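Local coordinates for protein argininosuccinate lyase (Chelativorans sp., PDB 6RXA) that acts as a C-N lyase of the aspartase/fumarase superfamily and probably splits argininosuccinate into fumarate and arginine, at residues N113-L124 against G231-H241; G304-S312 against R324-I332. The protein carries 2 engineered substitutions. One frame throughout, in Å; residues are numbered along the deposited sequence.

Both contacts are buried in the helical body of the subunit, and their centres lie about 12 Å apart. Interaction 1 sets helix 112-147 against the bend between helices 228-233 and 236-262. It is rich in polar chemistry: an amide, a guanidinium, a histidine and two waters, with the formate site at one end. Interaction 2 packs an extended loop segment on helix 303-314. It is mainly apolar, with one serine hydroxyl as its polar clasp. The two contacts touch directly. Arg324 of interaction 2 gives NH1 to Val232 O, and Trp235 of interaction 1 gives NE1 to Val325 O. Both contacts also reach the second subunit.

Interaction 1: N113-L124 against G231-H241; sequences NDLANAGKRMFL and GVAGWDHVAEH. With FMT (formic acid), chain C.
Asn117 ND2, on helix 112-147, gives Gly234 O a hydrogen bond of 3.2 Å at 159°. This helix and helix 236-262 belong to the mostly helical body of the aspartase/fumarase fold, and Asn117 ties the first to the bend that opens the second. Its CG is anti to the backbone N (chi1 -161°), which carries the amide toward the carbonyls of residues 231-234. A water joins Asn117 ND2 to Asn113 O and Val232 O. Val232 CG1 packs 3.8 Å from Asn113 CB. Asn117 OD1 accepts a hydrogen bond from Arg121 NE, 2.9 Å away and in the guanidinium plane. The Arg121 guanidinium then lies flat on the His237 ring, centres 3.7 Å apart and planes 20° from parallel. Val238 CG2 covers the opposite face of that ring. A second water joins His237 NE2 to Asn117 O. With an alanine at Arg121, the His237 ring would probably lose one covered face and Asn117 OD1 its donor, leaving the amide freer to turn.

Leu124 CD1 meets Val238 CG2 at 4.1 Å, and Leu124 CB sits at the edge of the His241 ring. His241 ND1 is buried there without a polar partner in the model.

Outside these segments, Arg121 NH1 is held by Arg192 O and Ile193 O. Asn113 belongs to the fumarate and succinate site. The formate here, probably from the crystallisation liquor, is also bound by Thr158 of the second subunit and by Lys286 and Asn288 of the third. Asn113 ND2, which also bonds Ala202 O, gives formate O2 a nearly straight hydrogen bond of 2.9 Å.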
# COMPACT_ATOMS: atom_id res chain seq x y z
N ASN A 113 2.78 -28.89 -3.88
CA ASN A 113 3.51 -27.63 -3.94
C ASN A 113 3.90 -27.26 -5.36
O ASN A 113 3.70 -26.11 -5.78
CB ASN A 113 4.74 -27.67 -3.03
CG ASN A 113 4.39 -27.86 -1.57
OD1 ASN A 113 3.24 -27.68 -1.16
ND2 ASN A 113 5.38 -28.23 -0.77
N ASP A 114 4.49 -28.20 -6.12
CA ASP A 114 4.84 -27.88 -7.50
C ASP A 114 3.60 -27.86 -8.40
O ASP A 114 3.52 -27.03 -9.31
CB ASP A 114 6.01 -28.71 -8.03
CG ASP A 114 5.76 -30.19 -8.11
OD1 ASP A 114 4.89 -30.73 -7.40
OD2 ASP A 114 6.53 -30.84 -8.87
N LEU A 115 2.62 -28.72 -8.11
CA LEU A 115 1.34 -28.66 -8.81
C LEU A 115 0.70 -27.29 -8.68
O LEU A 115 0.27 -26.69 -9.68
CB LEU A 115 0.40 -29.73 -8.25
CG LEU A 115 -1.08 -29.63 -8.66
CD1 LEU A 115 -1.25 -29.93 -10.14
CD2 LEU A 115 -1.93 -30.58 -7.83
N ALA A 116 0.62 -26.78 -7.45
CA ALA A 116 -0.03 -25.49 -7.21
C ALA A 116 0.70 -24.37 -7.93
O ALA A 116 0.06 -23.52 -8.57
CB ALA A 116 -0.10 -25.21 -5.71
N ASN A 117 2.03 -24.34 -7.84
CA ASN A 117 2.79 -23.26 -8.48
C ASN A 117 2.59 -23.32 -9.99
O ASN A 117 2.38 -22.28 -10.64
CB ASN A 117 4.27 -23.38 -8.12
CG ASN A 117 5.06 -22.09 -8.35
OD1 ASN A 117 5.51 -21.81 -9.46
ND2 ASN A 117 5.27 -21.33 -7.28
N ALA A 118 2.62 -24.52 -10.57
CA ALA A 118 2.46 -24.68 -12.01
C ALA A 118 1.05 -24.32 -12.47
O ALA A 118 0.89 -23.65 -13.50
CB ALA A 118 2.80 -26.11 -12.44
N GLY A 119 0.02 -24.78 -11.75
CA GLY A 119 -1.33 -24.46 -12.16
C GLY A 119 -1.62 -22.97 -12.11
O GLY A 119 -2.28 -22.42 -12.99
N LYS A 120 -1.14 -22.30 -11.06
CA LYS A 120 -1.29 -20.85 -10.97
C LYS A 120 -0.60 -20.15 -12.14
O LYS A 120 -1.14 -19.21 -12.72
CB LYS A 120 -0.72 -20.32 -9.65
CG LYS A 120 -0.79 -18.77 -9.45
CD LYS A 120 -2.22 -18.33 -9.07
CE LYS A 120 -2.42 -16.81 -9.04
NZ LYS A 120 -1.70 -16.17 -7.91
N ARG A 121 0.59 -20.63 -12.51
CA ARG A 121 1.29 -20.06 -13.65
C ARG A 121 0.51 -20.26 -14.95
O ARG A 121 0.46 -19.36 -15.79
CB ARG A 121 2.69 -20.68 -13.78
CG ARG A 121 3.73 -20.17 -12.78
CD ARG A 121 4.98 -21.05 -12.84
NE ARG A 121 6.04 -20.53 -11.99
CZ ARG A 121 6.88 -19.56 -12.35
NH1 ARG A 121 6.81 -19.03 -13.56
NH2 ARG A 121 7.80 -19.15 -11.50
N MET A 122 -0.10 -21.44 -15.14
CA MET A 122 -0.87 -21.65 -16.37
C MET A 122 -2.09 -20.74 -16.41
O MET A 122 -2.44 -20.20 -17.47
CB MET A 122 -1.29 -23.11 -16.46
CG MET A 122 -0.13 -24.06 -16.66
SD MET A 122 -0.66 -25.79 -16.78
CE MET A 122 -1.31 -25.84 -18.44
N PHE A 123 -2.75 -20.56 -15.27
CA PHE A 123 -3.86 -19.62 -15.19
C PHE A 123 -3.39 -18.20 -15.49
O PHE A 123 -3.98 -17.52 -16.34
CB PHE A 123 -4.49 -19.69 -13.79
CG PHE A 123 -5.42 -18.55 -13.50
CD1 PHE A 123 -6.61 -18.43 -14.19
CD2 PHE A 123 -5.09 -17.60 -12.55
CE1 PHE A 123 -7.46 -17.36 -13.94
CE2 PHE A 123 -5.95 -16.54 -12.29
CZ PHE A 123 -7.12 -16.43 -12.98
N LEU A 124 -2.34 -17.73 -14.82
CA LEU A 124 -1.85 -16.37 -15.04
C LEU A 124 -1.38 -16.19 -16.48
O LEU A 124 -1.57 -15.11 -17.07
CB LEU A 124 -0.75 -15.99 -14.06
CG LEU A 124 -1.18 -15.91 -12.60
CD1 LEU A 124 0.01 -15.57 -11.70
CD2 LEU A 124 -2.31 -14.90 -12.40
N GLY A 231 11.36 -23.30 -7.58
CA GLY A 231 10.15 -23.80 -8.21
C GLY A 231 8.92 -23.72 -7.31
O GLY A 231 7.81 -23.49 -7.80
N VAL A 232 9.10 -23.92 -6.00
CA VAL A 232 7.95 -23.85 -5.08
C VAL A 232 7.87 -22.57 -4.27
O VAL A 232 6.77 -22.13 -3.90
CB VAL A 232 7.87 -25.09 -4.15
CG1 VAL A 232 7.72 -26.37 -4.98
CG2 VAL A 232 9.06 -25.16 -3.19
N ALA A 233 9.02 -21.97 -3.95
CA ALA A 233 9.08 -20.74 -3.17
C ALA A 233 8.93 -19.49 -4.03
O ALA A 233 8.50 -18.44 -3.52
CB ALA A 233 10.40 -20.66 -2.40
N GLY A 234 9.26 -19.59 -5.31
CA GLY A 234 9.24 -18.43 -6.18
C GLY A 234 7.84 -17.88 -6.39
O GLY A 234 6.91 -18.62 -6.74
N TRP A 235 7.69 -16.57 -6.20
CA TRP A 235 6.40 -15.90 -6.27
C TRP A 235 6.56 -14.51 -6.87
O TRP A 235 5.58 -13.75 -6.92
CB TRP A 235 5.83 -15.78 -4.86
CG TRP A 235 4.32 -15.75 -4.75
CD1 TRP A 235 3.55 -14.70 -4.37
CD2 TRP A 235 3.44 -16.85 -4.95
NE1 TRP A 235 2.22 -15.08 -4.33
CE2 TRP A 235 2.13 -16.40 -4.69
CE3 TRP A 235 3.62 -18.18 -5.35
CZ2 TRP A 235 1.01 -17.21 -4.83
CZ3 TRP A 235 2.52 -18.99 -5.46
CH2 TRP A 235 1.22 -18.51 -5.21
N ASP A 236 7.76 -14.14 -7.32
CA ASP A 236 7.97 -12.76 -7.73
C ASP A 236 7.16 -12.43 -8.98
O ASP A 236 6.79 -11.28 -9.19
CB ASP A 236 9.45 -12.48 -8.00
CG ASP A 236 10.29 -12.40 -6.75
OD1 ASP A 236 9.78 -12.61 -5.63
OD2 ASP A 236 11.50 -12.07 -6.92
N HIS A 237 6.92 -13.44 -9.84
CA HIS A 237 6.09 -13.27 -11.03
C HIS A 237 4.66 -12.89 -10.67
O HIS A 237 4.00 -12.18 -11.45
CB HIS A 237 6.11 -14.55 -11.87
CG HIS A 237 5.66 -15.77 -11.13
ND1 HIS A 237 6.38 -16.32 -10.09
CD2 HIS A 237 4.57 -16.56 -11.29
CE1 HIS A 237 5.75 -17.38 -9.63
NE2 HIS A 237 4.65 -17.56 -10.35
N VAL A 238 4.16 -13.35 -9.52
CA VAL A 238 2.81 -12.98 -9.09
C VAL A 238 2.78 -11.51 -8.67
O VAL A 238 1.89 -10.75 -9.06
CB VAL A 238 2.35 -13.92 -7.96
CG1 VAL A 238 0.94 -13.61 -7.53
CG2 VAL A 238 2.47 -15.38 -8.42
N ALA A 239 3.77 -11.10 -7.87
CA ALA A 239 3.91 -9.69 -7.53
C ALA A 239 4.08 -8.83 -8.77
O ALA A 239 3.46 -7.76 -8.88
CB ALA A 239 5.11 -9.50 -6.59
N GLU A 240 4.88 -9.29 -9.74
CA GLU A 240 5.12 -8.50 -10.94
C GLU A 240 3.86 -8.38 -11.79
O GLU A 240 3.60 -7.31 -12.35
CB GLU A 240 6.28 -9.09 -11.74
CG GLU A 240 6.67 -8.25 -12.94
CD GLU A 240 7.79 -8.87 -13.76
OE1 GLU A 240 8.40 -9.85 -13.33
OE2 GLU A 240 8.06 -8.35 -14.85
N HIS A 241 3.08 -9.44 -11.90
CA HIS A 241 1.80 -9.37 -12.61
C HIS A 241 0.88 -8.34 -11.96
O HIS A 241 0.28 -7.50 -12.64
CB HIS A 241 1.20 -10.77 -12.64
CG HIS A 241 0.10 -10.95 -13.63
ND1 HIS A 241 -0.29 -12.19 -14.09
CD2 HIS A 241 -0.72 -10.05 -14.23
CE1 HIS A 241 -1.29 -12.04 -14.94
NE2 HIS A 241 -1.57 -10.76 -15.04
C FMT C . 4.26 -29.27 2.58
O1 FMT C . 4.41 -29.81 3.69
O2 FMT C . 5.11 -28.52 2.07
O HOH W 1 4.26 -23.15 -4.86
O HOH W 2 2.75 -19.54 -9.45

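Interaction 2: G304-S312 against R324-I332; sequences GPLVGILTS and RVELEPRSI
Ser312 OG is gripped from two sides. Ser312 OG accepts a hydrogen bond from Val325 N at 3.1 Å, with a nearly straight N-H (171°). Ser312 OG also donates to Ile309 O, 2.8 Å away in its own helix, tilted 20° from the carbonyl plane. A chi1 of 77° puts OG between the backbone N and the carbonyl carbon, from where it can serve both partners. The hydroxyl therefore clips the start of residues 324-328 onto the helix.

Val325 carries the next layer. Its CB points toward the helix and its two methyls lie against the peptide between Gly308 and Ile309. Val325 CG2 lies 3.6 Å from Gly308 O and also touches Ser312 CB, while CG1 lies near Ile309 N. Gly308 has no side chain, and a CB there would lie tight against Val325 CG1.

Helix 303-314 belongs to the central helical bundle through which subunits of this superfamily form tetramers. Its Val307 packs on Val307 of the second and of the fourth subunit. Residues 324-328 run extended along another side of the helix and lead into helix 329-348, with Glu328 at its N-cap position. Glu326 turns from the helix and makes a salt bridge with Lys297 of the third subunit.

Ile309 lies alongside the extended backbone. Ile309 CG1 is 3.5 Å from Val325 O, whose polar partner is Trp235 NE1 of the same chain. Ile309 CG1 also meets Val325 CG1 at 4.0 Å. Ile309 CD1 reaches on to Leu327 CB at 4.3 Å. One turn earlier Pro305 fills the corner between Leu327 and the new helix. Pro305 CB meets Leu327 CD1 at 4.0 Å, and Pro305 CG rests 3.6 Å from Ser331 OG.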
# COMPACT_ATOMS: atom_id res chain seq x y z
N GLY A 304 -4.50 -3.01 -4.39
CA GLY A 304 -4.70 -3.87 -3.26
C GLY A 304 -3.96 -5.18 -3.37
O GLY A 304 -3.21 -5.56 -2.48
N PRO A 305 -4.18 -5.93 -4.47
CA PRO A 305 -3.41 -7.17 -4.63
C PRO A 305 -1.92 -6.94 -4.61
O PRO A 305 -1.18 -7.73 -4.02
CB PRO A 305 -3.90 -7.71 -5.99
CG PRO A 305 -5.30 -7.15 -6.12
CD PRO A 305 -5.18 -5.75 -5.54
N LEU A 306 -1.45 -5.87 -5.26
CA LEU A 306 -0.02 -5.57 -5.28
C LEU A 306 0.54 -5.48 -3.86
O LEU A 306 1.56 -6.11 -3.54
CB LEU A 306 0.22 -4.27 -6.04
CG LEU A 306 1.65 -3.73 -6.06
CD1 LEU A 306 2.60 -4.76 -6.64
CD2 LEU A 306 1.69 -2.41 -6.81
N VAL A 307 -0.12 -4.72 -2.99
CA VAL A 307 0.35 -4.56 -1.62
C VAL A 307 0.23 -5.85 -0.82
O VAL A 307 1.13 -6.22 -0.07
CB VAL A 307 -0.37 -3.37 -0.96
CG1 VAL A 307 -0.07 -3.32 0.54
CG2 VAL A 307 0.03 -2.07 -1.65
N GLY A 308 -0.90 -6.55 -0.94
CA GLY A 308 -1.05 -7.79 -0.19
C GLY A 308 -0.01 -8.83 -0.57
O GLY A 308 0.54 -9.51 0.30
N ILE A 309 0.25 -8.98 -1.87
CA ILE A 309 1.23 -9.95 -2.33
C ILE A 309 2.61 -9.60 -1.79
O ILE A 309 3.30 -10.44 -1.20
CB ILE A 309 1.22 -10.05 -3.86
CG1 ILE A 309 -0.09 -10.63 -4.38
CG2 ILE A 309 2.37 -10.92 -4.33
CD1 ILE A 309 -0.38 -10.31 -5.84
N LEU A 310 3.04 -8.35 -1.98
CA LEU A 310 4.36 -7.95 -1.51
C LEU A 310 4.48 -8.02 0.01
O LEU A 310 5.53 -8.41 0.54
CB LEU A 310 4.71 -6.54 -1.98
CG LEU A 310 5.16 -6.45 -3.44
CD1 LEU A 310 5.15 -4.98 -3.88
CD2 LEU A 310 6.51 -7.08 -3.69
N THR A 311 3.43 -7.65 0.74
CA THR A 311 3.47 -7.81 2.19
C THR A 311 3.72 -9.26 2.56
O THR A 311 4.53 -9.57 3.44
CB THR A 311 2.16 -7.32 2.82
OG1 THR A 311 2.07 -5.90 2.66
CG2 THR A 311 2.12 -7.63 4.30
N SER A 312 3.00 -10.18 1.90
CA SER A 312 3.14 -11.60 2.24
C SER A 312 4.56 -12.10 1.96
O SER A 312 5.09 -12.91 2.73
CB SER A 312 2.07 -12.44 1.52
OG SER A 312 2.36 -12.67 0.16
N ARG A 324 1.24 -16.97 1.46
CA ARG A 324 1.40 -16.02 0.37
C ARG A 324 0.05 -15.63 -0.21
O ARG A 324 -0.82 -16.48 -0.42
CB ARG A 324 2.29 -16.63 -0.71
CG ARG A 324 3.74 -16.83 -0.26
CD ARG A 324 4.59 -17.58 -1.27
NE ARG A 324 4.07 -18.93 -1.47
CZ ARG A 324 4.62 -19.87 -2.24
NH1 ARG A 324 5.74 -19.63 -2.90
NH2 ARG A 324 4.04 -21.05 -2.35
N VAL A 325 -0.11 -14.35 -0.49
CA VAL A 325 -1.31 -13.81 -1.12
C VAL A 325 -1.22 -14.00 -2.63
O VAL A 325 -0.14 -13.92 -3.23
CB VAL A 325 -1.49 -12.33 -0.70
CG1 VAL A 325 -2.61 -11.65 -1.46
CG2 VAL A 325 -1.75 -12.26 0.80
N GLU A 326 -2.38 -14.27 -3.23
CA GLU A 326 -2.49 -14.61 -4.64
C GLU A 326 -3.06 -13.44 -5.43
O GLU A 326 -3.67 -12.51 -4.88
CB GLU A 326 -3.41 -15.83 -4.79
CG GLU A 326 -2.83 -17.11 -4.20
CD GLU A 326 -3.87 -17.98 -3.48
OE1 GLU A 326 -4.76 -17.44 -2.79
OE2 GLU A 326 -3.78 -19.21 -3.60
N LEU A 327 -2.86 -13.50 -6.75
CA LEU A 327 -3.56 -12.62 -7.68
C LEU A 327 -4.81 -13.35 -8.16
O LEU A 327 -4.70 -14.42 -8.77
CB LEU A 327 -2.68 -12.26 -8.88
CG LEU A 327 -3.29 -11.28 -9.88
CD1 LEU A 327 -3.74 -9.97 -9.23
CD2 LEU A 327 -2.29 -11.01 -11.03
N GLU A 328 -5.97 -12.81 -7.85
CA GLU A 328 -7.21 -13.55 -8.00
C GLU A 328 -7.96 -13.19 -9.27
O GLU A 328 -7.81 -12.10 -9.83
CB GLU A 328 -8.10 -13.29 -6.79
CG GLU A 328 -7.37 -13.62 -5.49
CD GLU A 328 -8.28 -14.04 -4.38
OE1 GLU A 328 -8.21 -13.43 -3.29
OE2 GLU A 328 -9.06 -14.99 -4.58
N PRO A 329 -8.78 -14.11 -9.76
CA PRO A 329 -9.51 -13.87 -11.01
C PRO A 329 -10.29 -12.57 -11.02
O PRO A 329 -10.30 -11.86 -12.05
CB PRO A 329 -10.43 -15.10 -11.11
CG PRO A 329 -9.68 -16.17 -10.40
CD PRO A 329 -8.99 -15.49 -9.25
N ARG A 330 -10.97 -12.22 -9.93
CA ARG A 330 -11.81 -11.02 -9.95
C ARG A 330 -10.98 -9.77 -10.21
O ARG A 330 -11.48 -8.82 -10.82
CB ARG A 330 -12.62 -10.89 -8.66
CG ARG A 330 -11.83 -10.74 -7.38
CD ARG A 330 -12.80 -10.71 -6.18
NE ARG A 330 -13.61 -11.92 -6.08
CZ ARG A 330 -14.87 -12.04 -6.51
NH1 ARG A 330 -15.51 -11.01 -7.06
NH2 ARG A 330 -15.50 -13.20 -6.37
N SER A 331 -9.72 -9.73 -9.76
CA SER A 331 -8.88 -8.57 -10.02
C SER A 331 -8.56 -8.45 -11.50
O SER A 331 -8.65 -7.37 -12.09
CB SER A 331 -7.61 -8.69 -9.19
OG SER A 331 -6.75 -7.60 -9.40
N ILE A 332 -8.19 -9.56 -12.14
CA ILE A 332 -7.91 -9.51 -13.56
C ILE A 332 -9.18 -9.19 -14.33
O ILE A 332 -9.16 -8.41 -15.29
CB ILE A 332 -7.24 -10.81 -14.04
CG1 ILE A 332 -5.90 -10.98 -13.31
CG2 ILE A 332 -7.03 -10.77 -15.53
CD1 ILE A 332 -5.34 -12.41 -13.37